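Local coordinates for putative type VI secretion protein (Escherichia coli, PDB 6SK0), which probably forms the trimeric puncturing spike at the tip of a type VI secretion system and carries a phospholipase effector, at residues V721-N724 / Q725-L729. Sequence-based numbering, arbitrary orientation.
Sequences VSAN and QELIL
Leu-727 reaches back across a tight bend to meet both Val-721 and Ala-723 on the strand before it. Its CB lies 4.0 Å from CB of Ala-723, while CG is turned anti to the backbone N (chi1 -160°), and chi2 (156°) then aims CD1 at Val-721. There CD1 sits 3.8 Å from CG1 of Val-721, the two side chains crossing at about a right angle, and it also packs on the backbone, 3.2 Å from O of Val-721. The Ala-723 methyl points toward the following strand, where CB comes within 3.3 Å of the Glu-726 carbonyl O. At the outer edge of the turn the side chains of Asn-724 and Gln-725 cross at an oblique angle, ND2 of Asn-724 3.6 Å from CG of Gln-725, with their amide planes 25° apart and no hydrogen bond between them. Instead, Asn-724 ND2 makes a weak hydrogen bond to O of Glu-716 in the second subunit, on which Gln-725 also packs. Glu-726 points away from strand 721-723, and its OE1 forms a long, weak ion pair with Lys-718 of that same subunit. No hydrogen bond joins the two segments, whose strands run well short of antiparallel. Strand 726-731 pairs antiparallel with 734-739 in its own chain, and both segments join parallel beta ladders with neighbouring copies, as expected of intertwined chains in a trimeric beta-helical spike. Val-721 and Leu-727 also pack on Leu-729 and Ala-730, respectively, of the third subunit. Direct contact across the bend is therefore van der Waals, continuous with packing between subunits, while the ladders supply the hydrogen-bonded framework and Asn-724 ND2 and Glu-726 OE1 add only weak bonds to the second subunit.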
# COMPACT_ATOMS: atom_id res chain seq x y z
N VAL A 721 -22.48 -5.77 -31.72
CA VAL A 721 -21.12 -6.06 -32.13
C VAL A 721 -20.88 -5.35 -33.44
O VAL A 721 -21.51 -5.67 -34.45
CB VAL A 721 -20.87 -7.57 -32.26
CG1 VAL A 721 -19.41 -7.83 -32.53
CG2 VAL A 721 -21.32 -8.29 -31.02
N SER A 722 -19.99 -4.37 -33.43
CA SER A 722 -19.71 -3.58 -34.61
C SER A 722 -18.23 -3.63 -34.93
O SER A 722 -17.39 -3.43 -34.04
CB SER A 722 -20.15 -2.13 -34.44
OG SER A 722 -21.03 -2.00 -33.34
N ALA A 723 -17.92 -3.90 -36.18
CA ALA A 723 -16.57 -3.82 -36.69
C ALA A 723 -16.52 -2.73 -37.74
O ALA A 723 -17.53 -2.41 -38.37
CB ALA A 723 -16.10 -5.14 -37.27
N ASN A 724 -15.35 -2.15 -37.91
CA ASN A 724 -15.17 -1.15 -38.94
C ASN A 724 -14.79 -1.79 -40.27
O ASN A 724 -15.30 -1.40 -41.32
CB ASN A 724 -14.11 -0.15 -38.50
CG ASN A 724 -13.79 0.85 -39.57
OD1 ASN A 724 -14.54 1.79 -39.80
ND2 ASN A 724 -12.67 0.66 -40.24
N GLN A 725 -13.93 -2.79 -40.23
CA GLN A 725 -13.42 -3.41 -41.44
C GLN A 725 -14.10 -4.72 -41.77
O GLN A 725 -14.44 -4.97 -42.92
CB GLN A 725 -11.92 -3.65 -41.31
CG GLN A 725 -11.11 -2.39 -41.25
CD GLN A 725 -9.63 -2.66 -41.18
OE1 GLN A 725 -8.83 -1.99 -41.82
NE2 GLN A 725 -9.26 -3.67 -40.41
N GLU A 726 -14.30 -5.57 -40.77
CA GLU A 726 -14.71 -6.94 -41.04
C GLU A 726 -15.17 -7.57 -39.74
O GLU A 726 -14.43 -7.56 -38.75
CB GLU A 726 -13.55 -7.72 -41.66
CG GLU A 726 -13.79 -9.17 -41.94
CD GLU A 726 -12.72 -9.77 -42.84
OE1 GLU A 726 -11.56 -9.90 -42.39
OE2 GLU A 726 -13.02 -10.09 -44.01
N LEU A 727 -16.38 -8.10 -39.73
CA LEU A 727 -16.90 -8.85 -38.61
C LEU A 727 -16.97 -10.31 -39.01
O LEU A 727 -17.67 -10.66 -39.96
CB LEU A 727 -18.26 -8.32 -38.18
CG LEU A 727 -18.74 -8.67 -36.77
CD1 LEU A 727 -19.76 -7.65 -36.29
CD2 LEU A 727 -19.32 -10.05 -36.72
N ILE A 728 -16.26 -11.16 -38.28
CA ILE A 728 -16.17 -12.58 -38.59
C ILE A 728 -16.61 -13.38 -37.37
O ILE A 728 -16.07 -13.20 -36.28
CB ILE A 728 -14.76 -12.99 -39.02
CG1 ILE A 728 -14.34 -12.21 -40.26
CG2 ILE A 728 -14.70 -14.47 -39.28
CD1 ILE A 728 -12.96 -12.55 -40.75
N LEU A 729 -17.57 -14.26 -37.57
CA LEU A 729 -17.90 -15.30 -36.61
C LEU A 729 -17.51 -16.63 -37.23
O LEU A 729 -17.96 -16.95 -38.33
CB LEU A 729 -19.39 -15.30 -36.28
CG LEU A 729 -20.05 -13.94 -36.14
CD1 LEU A 729 -21.53 -14.17 -36.14
CD2 LEU A 729 -19.61 -13.25 -34.88